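Long-range contact in N-terminal acetyltransferase B complex subunit MDM20 (Candida albicans, PDB 5K04), which is the auxiliary, non-catalytic subunit of the NatB complex, which acetylates protein N-termini, and probably scaffolds the catalytic subunit: residues P388-H400 against M718-T731. Numbering follows the deposited sequence.
Sequences PQNTIKNIVLLKH and MDFEPPISVDISQT
Q389 and M718 meet at the start of helix 388-404, their CA atoms 6.6 Å apart. The chain 718-728 then runs along this helix as far as H400, where V726 is nearest, and turns back, so that I728 lies against V396. M718 bends at chi3 (-25°); its SD lies 3.5 Å from Q389 CB and its CE reaches I392 CD1. K393 CB lies at the edge of the F720 ring, 3.7 Å from F720 CE1, while I392 CG2 touches F720 CZ. The lysine's NZ turns elsewhere, to a salt bridge with D383. The chain is helical, consistent with a TPR-like solenoid. Here the linker between helices 707-717 and 729-747 packs on a helix more than 300 residues earlier. L397 CD1 packs against the P723 ring, nearest CD, and L397 CD2 rests 3.6 Å from I724 CG1. V726 CG1 sits over one face of the H400 ring, a CH-pi contact 3.9 Å from the centroid. V396 splits its methyls: CG1 meets I728 CD1, and CG2 meets T731 CG2 at 3.7 Å. K399 NZ donates to T731 OG1 at 2.9 Å and forms a weak, long ion pair with E734. D727 OD2 caps the following helix, accepting from Q730 N.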
ATOM      1  N   PRO A 388      -4.320 -11.340 -29.412  1.00 53.04           N
ATOM      2  CA  PRO A 388      -5.692 -11.135 -28.894  1.00 48.69           C
ATOM      3  C   PRO A 388      -6.565 -12.386 -28.900  1.00 44.01           C
ATOM      4  O   PRO A 388      -7.432 -12.525 -28.030  1.00 36.30           O
ATOM      5  CB  PRO A 388      -6.261 -10.046 -29.823  1.00 51.50           C
ATOM      6  CG  PRO A 388      -5.364 -10.059 -31.056  1.00 48.40           C
ATOM      7  CD  PRO A 388      -4.017 -10.456 -30.553  1.00 47.11           C
ATOM      8  N   GLN A 389      -6.371 -13.292 -29.861  1.00 46.48           N
ATOM      9  CA  GLN A 389      -7.053 -14.584 -29.835  1.00 48.46           C
ATOM     10  C   GLN A 389      -6.649 -15.405 -28.615  1.00 46.25           C
ATOM     11  O   GLN A 389      -7.486 -16.082 -28.006  1.00 33.08           O
ATOM     12  CB  GLN A 389      -6.734 -15.357 -31.110  1.00 48.57           C
ATOM     13  CG  GLN A 389      -7.358 -16.724 -31.218  1.00 56.04           C
ATOM     14  CD  GLN A 389      -7.409 -17.156 -32.663  1.00 76.59           C
ATOM     15  OE1 GLN A 389      -6.884 -16.471 -33.545  1.00 79.82           O
ATOM     16  NE2 GLN A 389      -8.039 -18.290 -32.925  1.00 82.12           N
ATOM     17  N   ASN A 390      -5.359 -15.389 -28.265  1.00 44.44           N
ATOM     18  CA  ASN A 390      -4.927 -16.144 -27.097  1.00 47.04           C
ATOM     19  C   ASN A 390      -5.473 -15.518 -25.822  1.00 43.25           C
ATOM     20  O   ASN A 390      -5.875 -16.225 -24.892  1.00 29.44           O
ATOM     21  CB  ASN A 390      -3.404 -16.213 -27.065  1.00 42.97           C
ATOM     22  CG  ASN A 390      -2.870 -16.762 -25.754  1.00 45.03           C
ATOM     23  OD1 ASN A 390      -2.706 -16.033 -24.785  1.00 30.95           O
ATOM     24  ND2 ASN A 390      -2.573 -18.053 -25.734  1.00 50.14           N
ATOM     25  N   THR A 391      -5.511 -14.186 -25.781  1.00 51.65           N
ATOM     26  CA  THR A 391      -6.026 -13.470 -24.618  1.00 45.57           C
ATOM     27  C   THR A 391      -7.509 -13.759 -24.404  1.00 37.94           C
ATOM     28  O   THR A 391      -7.953 -14.007 -23.277  1.00 29.79           O
ATOM     29  CB  THR A 391      -5.768 -11.977 -24.819  1.00 40.18           C
ATOM     30  OG1 THR A 391      -4.357 -11.749 -24.760  1.00 26.96           O
ATOM     31  CG2 THR A 391      -6.489 -11.130 -23.769  1.00 43.25           C
ATOM     32  N   ILE A 392      -8.281 -13.759 -25.490  1.00 42.00           N
ATOM     33  CA  ILE A 392      -9.707 -14.034 -25.404  1.00 42.14           C
ATOM     34  C   ILE A 392      -9.950 -15.486 -25.020  1.00 44.43           C
ATOM     35  O   ILE A 392     -10.811 -15.786 -24.181  1.00 37.55           O
ATOM     36  CB  ILE A 392     -10.384 -13.671 -26.737  1.00 46.15           C
ATOM     37  CG1 ILE A 392     -10.409 -12.150 -26.928  1.00 48.36           C
ATOM     38  CG2 ILE A 392     -11.784 -14.263 -26.816  1.00 38.98           C
ATOM     39  CD1 ILE A 392     -10.936 -11.714 -28.297  1.00 44.99           C
ATOM     40  N   LYS A 393      -9.200 -16.411 -25.624  1.00 48.45           N
ATOM     41  CA  LYS A 393      -9.329 -17.818 -25.259  1.00 49.41           C
ATOM     42  C   LYS A 393      -9.121 -18.003 -23.760  1.00 45.61           C
ATOM     43  O   LYS A 393      -9.923 -18.657 -23.078  1.00 31.07           O
ATOM     44  CB  LYS A 393      -8.335 -18.671 -26.058  1.00 46.16           C
ATOM     45  CG  LYS A 393      -8.252 -20.130 -25.576  1.00 51.16           C
ATOM     46  CD  LYS A 393      -7.152 -20.941 -26.265  1.00 44.49           C
ATOM     47  CE  LYS A 393      -5.790 -20.643 -25.688  1.00 47.07           C
ATOM     48  NZ  LYS A 393      -4.734 -21.469 -26.284  1.00 53.49           N
ATOM     49  N   ASN A 394      -8.068 -17.391 -23.221  1.00 45.61           N
ATOM     50  CA  ASN A 394      -7.764 -17.580 -21.814  1.00 49.40           C
ATOM     51  C   ASN A 394      -8.694 -16.789 -20.901  1.00 45.05           C
ATOM     52  O   ASN A 394      -8.912 -17.203 -19.759  1.00 28.61           O
ATOM     53  CB  ASN A 394      -6.289 -17.260 -21.575  1.00 43.29           C
ATOM     54  CG  ASN A 394      -5.380 -18.416 -22.019  1.00 39.97           C
ATOM     55  OD1 ASN A 394      -5.515 -19.534 -21.546  1.00 29.89           O
ATOM     56  ND2 ASN A 394      -4.493 -18.148 -22.963  1.00 42.37           N
ATOM     57  N   ILE A 395      -9.278 -15.684 -21.385  1.00 46.59           N
ATOM     58  CA  ILE A 395     -10.399 -15.064 -20.673  1.00 43.48           C
ATOM     59  C   ILE A 395     -11.539 -16.071 -20.485  1.00 45.71           C
ATOM     60  O   ILE A 395     -12.141 -16.168 -19.407  1.00 33.99           O
ATOM     61  CB  ILE A 395     -10.889 -13.812 -21.425  1.00 36.93           C
ATOM     62  CG1 ILE A 395      -9.952 -12.625 -21.177  1.00 41.94           C
ATOM     63  CG2 ILE A 395     -12.316 -13.473 -21.014  1.00 36.87           C
ATOM     64  CD1 ILE A 395     -10.277 -11.393 -22.014  1.00 35.55           C
ATOM     65  N   VAL A 396     -11.863 -16.821 -21.545  1.00 44.36           N
ATOM     66  CA  VAL A 396     -12.919 -17.828 -21.467  1.00 46.72           C
ATOM     67  C   VAL A 396     -12.570 -18.904 -20.444  1.00 43.50           C
ATOM     68  O   VAL A 396     -13.434 -19.388 -19.703  1.00 36.20           O
ATOM     69  CB  VAL A 396     -13.160 -18.432 -22.861  1.00 44.83           C
ATOM     70  CG1 VAL A 396     -14.180 -19.535 -22.799  1.00 42.46           C
ATOM     71  CG2 VAL A 396     -13.599 -17.341 -23.818  1.00 48.05           C
ATOM     72  N   LEU A 397     -11.293 -19.287 -20.377  1.00 49.92           N
ATOM     73  CA  LEU A 397     -10.897 -20.337 -19.446  1.00 50.33           C
ATOM     74  C   LEU A 397     -10.928 -19.835 -18.003  1.00 44.61           C
ATOM     75  O   LEU A 397     -11.428 -20.532 -17.112  1.00 30.63           O
ATOM     76  CB  LEU A 397      -9.514 -20.877 -19.822  1.00 45.12           C
ATOM     77  CG  LEU A 397      -9.400 -21.568 -21.193  1.00 45.73           C
ATOM     78  CD1 LEU A 397      -7.943 -21.839 -21.619  1.00 39.26           C
ATOM     79  CD2 LEU A 397     -10.191 -22.870 -21.210  1.00 49.99           C
ATOM     80  N   LEU A 398     -10.430 -18.619 -17.761  1.00 49.84           N
ATOM     81  CA  LEU A 398     -10.459 -18.047 -16.412  1.00 46.57           C
ATOM     82  C   LEU A 398     -11.889 -17.938 -15.890  1.00 39.78           C
ATOM     83  O   LEU A 398     -12.195 -18.413 -14.793  1.00 32.43           O
ATOM     84  CB  LEU A 398      -9.769 -16.679 -16.404  1.00 39.25           C
ATOM     85  CG  LEU A 398      -8.245 -16.724 -16.576  1.00 44.10           C
ATOM     86  CD1 LEU A 398      -7.655 -15.331 -16.578  1.00 40.52           C
ATOM     87  CD2 LEU A 398      -7.555 -17.584 -15.488  1.00 39.07           C
ATOM     88  N   LYS A 399     -12.787 -17.342 -16.692  1.00 41.61           N
ATOM     89  CA  LYS A 399     -14.200 -17.252 -16.319  1.00 39.35           C
ATOM     90  C   LYS A 399     -14.791 -18.629 -16.040  1.00 39.55           C
ATOM     91  O   LYS A 399     -15.593 -18.791 -15.115  1.00 37.49           O
ATOM     92  CB  LYS A 399     -15.009 -16.550 -17.419  1.00 33.72           C
ATOM     93  CG  LYS A 399     -14.603 -15.110 -17.664  1.00 41.76           C
ATOM     94  CD  LYS A 399     -15.289 -14.543 -18.887  1.00 43.27           C
ATOM     95  CE  LYS A 399     -16.801 -14.525 -18.709  1.00 47.63           C
ATOM     96  NZ  LYS A 399     -17.470 -14.242 -20.005  1.00 46.34           N
ATOM     97  N   HIS A 400     -14.415 -19.631 -16.836  1.00 42.67           N
ATOM     98  CA  HIS A 400     -14.978 -20.961 -16.630  1.00 46.59           C
ATOM     99  C   HIS A 400     -14.537 -21.541 -15.298  1.00 41.20           C
ATOM    100  O   HIS A 400     -15.357 -22.075 -14.545  1.00 32.77           O
ATOM    101  CB  HIS A 400     -14.586 -21.901 -17.769  1.00 45.41           C
ATOM    102  CG  HIS A 400     -15.152 -23.273 -17.610  1.00 49.06           C
ATOM    103  ND1 HIS A 400     -14.438 -24.315 -17.058  1.00 54.67           N
ATOM    104  CD2 HIS A 400     -16.383 -23.762 -17.879  1.00 51.36           C
ATOM    105  CE1 HIS A 400     -15.199 -25.393 -17.013  1.00 49.12           C
ATOM    106  NE2 HIS A 400     -16.383 -25.083 -17.505  1.00 53.77           N
ATOM    107  N   MET A 718     -11.853 -15.518 -35.662  1.00 54.44           N
ATOM    108  CA  MET A 718     -10.920 -16.278 -34.843  1.00 53.49           C
ATOM    109  C   MET A 718     -11.476 -17.669 -34.560  1.00 60.84           C
ATOM    110  O   MET A 718     -12.637 -17.819 -34.166  1.00 62.48           O
ATOM    111  CB  MET A 718     -10.621 -15.537 -33.538  1.00 53.50           C
ATOM    112  CG  MET A 718      -9.801 -14.277 -33.772  1.00 56.75           C
ATOM    113  SD  MET A 718      -9.319 -13.333 -32.327  1.00 34.46           S
ATOM    114  CE  MET A 718     -10.618 -13.863 -31.305  1.00 32.66           C
ATOM    115  N   ASP A 719     -10.650 -18.681 -34.783  1.00 64.12           N
ATOM    116  CA  ASP A 719     -10.987 -20.049 -34.429  1.00 62.26           C
ATOM    117  C   ASP A 719     -10.480 -20.368 -33.027  1.00 61.50           C
ATOM    118  O   ASP A 719      -9.541 -19.761 -32.518  1.00 68.08           O
ATOM    119  CB  ASP A 719     -10.403 -21.030 -35.442  1.00 61.24           C
ATOM    120  CG  ASP A 719     -10.996 -20.852 -36.829  1.00 72.96           C
ATOM    121  OD1 ASP A 719     -12.165 -21.246 -37.043  1.00 73.04           O
ATOM    122  OD2 ASP A 719     -10.292 -20.300 -37.703  1.00 75.91           O
ATOM    123  N   PHE A 720     -11.123 -21.339 -32.403  1.00 62.64           N
ATOM    124  CA  PHE A 720     -10.861 -21.659 -31.012  1.00 57.30           C
ATOM    125  C   PHE A 720     -10.866 -23.167 -30.831  1.00 58.95           C
ATOM    126  O   PHE A 720     -11.868 -23.826 -31.132  1.00 51.97           O
ATOM    127  CB  PHE A 720     -11.904 -21.017 -30.105  1.00 61.50           C
ATOM    128  CG  PHE A 720     -11.714 -19.554 -29.926  1.00 66.98           C
ATOM    129  CD1 PHE A 720     -10.724 -19.076 -29.076  1.00 58.85           C
ATOM    130  CD2 PHE A 720     -12.527 -18.649 -30.600  1.00 61.82           C
ATOM    131  CE1 PHE A 720     -10.546 -17.728 -28.903  1.00 57.65           C
ATOM    132  CE2 PHE A 720     -12.356 -17.290 -30.428  1.00 57.91           C
ATOM    133  CZ  PHE A 720     -11.365 -16.827 -29.577  1.00 58.40           C
ATOM    134  N   GLU A 721      -9.743 -23.701 -30.344  1.00 61.50           N
ATOM    135  CA  GLU A 721      -9.613 -25.095 -29.935  1.00 60.20           C
ATOM    136  C   GLU A 721      -9.257 -25.063 -28.457  1.00 52.33           C
ATOM    137  O   GLU A 721      -8.096 -25.288 -28.082  1.00 45.04           O
ATOM    138  CB  GLU A 721      -8.564 -25.843 -30.752  1.00 67.34           C
ATOM    139  CG  GLU A 721      -8.952 -26.044 -32.210  1.00 76.17           C
ATOM    140  CD  GLU A 721      -7.962 -26.909 -32.965  1.00 82.58           C
ATOM    141  OE1 GLU A 721      -8.094 -28.154 -32.910  1.00 84.27           O
ATOM    142  OE2 GLU A 721      -7.044 -26.342 -33.601  1.00 82.69           O
ATOM    143  N   PRO A 722     -10.240 -24.779 -27.591  1.00 58.00           N
ATOM    144  CA  PRO A 722      -9.932 -24.703 -26.159  1.00 55.39           C
ATOM    145  C   PRO A 722      -9.553 -26.044 -25.632  1.00 54.37           C
ATOM    146  O   PRO A 722      -9.942 -27.105 -26.160  1.00 38.94           O
ATOM    147  CB  PRO A 722     -11.270 -24.213 -25.554  1.00 53.17           C
ATOM    148  CG  PRO A 722     -12.202 -23.955 -26.709  1.00 57.54           C
ATOM    149  CD  PRO A 722     -11.680 -24.756 -27.854  1.00 55.25           C
ATOM    150  N   PRO A 723      -8.744 -26.099 -24.550  1.00 58.90           N
ATOM    151  CA  PRO A 723      -8.307 -27.382 -23.989  1.00 57.27           C
ATOM    152  C   PRO A 723      -9.362 -28.102 -23.158  1.00 54.24           C
ATOM    153  O   PRO A 723      -9.179 -29.290 -22.861  1.00 44.08           O
ATOM    154  CB  PRO A 723      -7.107 -26.987 -23.116  1.00 56.28           C
ATOM    155  CG  PRO A 723      -7.408 -25.573 -22.708  1.00 55.19           C
ATOM    156  CD  PRO A 723      -8.121 -24.942 -23.878  1.00 53.53           C
ATOM    157  N   ILE A 724     -10.446 -27.430 -22.770  1.00 57.33           N
ATOM    158  CA  ILE A 724     -11.516 -28.033 -21.996  1.00 59.76           C
ATOM    159  C   ILE A 724     -12.838 -27.625 -22.637  1.00 59.51           C
ATOM    160  O   ILE A 724     -12.887 -26.760 -23.512  1.00 49.46           O
ATOM    161  CB  ILE A 724     -11.464 -27.615 -20.511  1.00 58.69           C
ATOM    162  CG1 ILE A 724     -11.574 -26.104 -20.385  1.00 58.49           C
ATOM    163  CG2 ILE A 724     -10.158 -28.074 -19.862  1.00 50.77           C
ATOM    164  CD1 ILE A 724     -11.805 -25.629 -18.960  1.00 60.00           C
ATOM    165  N   SER A 725     -13.922 -28.258 -22.185  1.00 57.37           N
ATOM    166  CA  SER A 725     -15.240 -27.960 -22.723  1.00 49.57           C
ATOM    167  C   SER A 725     -15.739 -26.645 -22.145  1.00 59.67           C
ATOM    168  O   SER A 725     -15.940 -26.524 -20.931  1.00 59.99           O
ATOM    169  CB  SER A 725     -16.221 -29.081 -22.427  1.00 41.57           C
ATOM    170  OG  SER A 725     -17.208 -29.115 -23.437  1.00 49.51           O
ATOM    171  N   VAL A 726     -15.939 -25.663 -23.023  1.00 62.26           N
ATOM    172  CA  VAL A 726     -16.396 -24.326 -22.659  1.00 47.48           C
ATOM    173  C   VAL A 726     -17.287 -23.812 -23.782  1.00 49.98           C
ATOM    174  O   VAL A 726     -17.296 -24.346 -24.893  1.00 48.45           O
ATOM    175  CB  VAL A 726     -15.223 -23.353 -22.428  1.00 47.98           C
ATOM    176  CG1 VAL A 726     -14.523 -23.646 -21.110  1.00 55.18           C
ATOM    177  CG2 VAL A 726     -14.244 -23.446 -23.575  1.00 48.87           C
ATOM    178  N   ASP A 727     -18.050 -22.767 -23.479  1.00 63.01           N
ATOM    179  CA  ASP A 727     -18.778 -22.000 -24.481  1.00 64.52           C
ATOM    180  C   ASP A 727     -18.003 -20.719 -24.755  1.00 56.59           C
ATOM    181  O   ASP A 727     -17.837 -19.880 -23.859  1.00 50.98           O
ATOM    182  CB  ASP A 727     -20.195 -21.676 -24.021  1.00 71.80           C
ATOM    183  CG  ASP A 727     -20.973 -20.873 -25.056  1.00 68.65           C
ATOM    184  OD1 ASP A 727     -21.218 -21.410 -26.172  1.00 52.78           O
ATOM    185  OD2 ASP A 727     -21.327 -19.714 -24.750  1.00 61.91           O
ATOM    186  N   ILE A 728     -17.509 -20.586 -25.988  1.00 58.92           N
ATOM    187  CA  ILE A 728     -16.853 -19.353 -26.419  1.00 56.44           C
ATOM    188  C   ILE A 728     -17.888 -18.275 -26.703  1.00 57.12           C
ATOM    189  O   ILE A 728     -17.619 -17.078 -26.537  1.00 41.45           O
ATOM    190  CB  ILE A 728     -15.995 -19.626 -27.668  1.00 59.37           C
ATOM    191  CG1 ILE A 728     -15.142 -20.875 -27.462  1.00 59.37           C
ATOM    192  CG2 ILE A 728     -15.105 -18.437 -27.962  1.00 66.04           C
ATOM    193  CD1 ILE A 728     -14.277 -20.807 -26.238  1.00 61.45           C
ATOM    194  N   SER A 729     -19.092 -18.698 -27.105  1.00 63.36           N
ATOM    195  CA  SER A 729     -20.065 -17.822 -27.748  1.00 61.11           C
ATOM    196  C   SER A 729     -20.470 -16.667 -26.844  1.00 51.90           C
ATOM    197  O   SER A 729     -20.470 -15.504 -27.262  1.00 44.89           O
ATOM    198  CB  SER A 729     -21.291 -18.653 -28.154  1.00 59.14           C
ATOM    199  OG  SER A 729     -22.306 -17.846 -28.714  1.00 65.36           O
ATOM    200  N   GLN A 730     -20.838 -16.979 -25.599  1.00 53.10           N
ATOM    201  CA  GLN A 730     -21.326 -15.963 -24.676  1.00 53.27           C
ATOM    202  C   GLN A 730     -20.265 -14.902 -24.406  1.00 51.04           C
ATOM    203  O   GLN A 730     -20.593 -13.722 -24.231  1.00 40.43           O
ATOM    204  CB  GLN A 730     -21.772 -16.631 -23.376  1.00 57.54           C
ATOM    205  CG  GLN A 730     -22.195 -15.655 -22.304  1.00 74.87           C
ATOM    206  CD  GLN A 730     -23.207 -14.643 -22.815  1.00 91.47           C
ATOM    207  OE1 GLN A 730     -24.175 -15.001 -23.492  1.00 92.69           O
ATOM    208  NE2 GLN A 730     -22.974 -13.366 -22.511  1.00 99.91           N
ATOM    209  N   THR A 731     -18.987 -15.306 -24.380  1.00 53.73           N
ATOM    210  CA  THR A 731     -17.903 -14.359 -24.129  1.00 54.21           C
ATOM    211  C   THR A 731     -17.623 -13.500 -25.362  1.00 54.22           C
ATOM    212  O   THR A 731     -17.384 -12.292 -25.240  1.00 36.32           O
ATOM    213  CB  THR A 731     -16.637 -15.105 -23.693  1.00 49.48           C
ATOM    214  OG1 THR A 731     -16.865 -15.770 -22.442  1.00 39.47           O
ATOM    215  CG2 THR A 731     -15.490 -14.131 -23.532  1.00 52.11           C
TER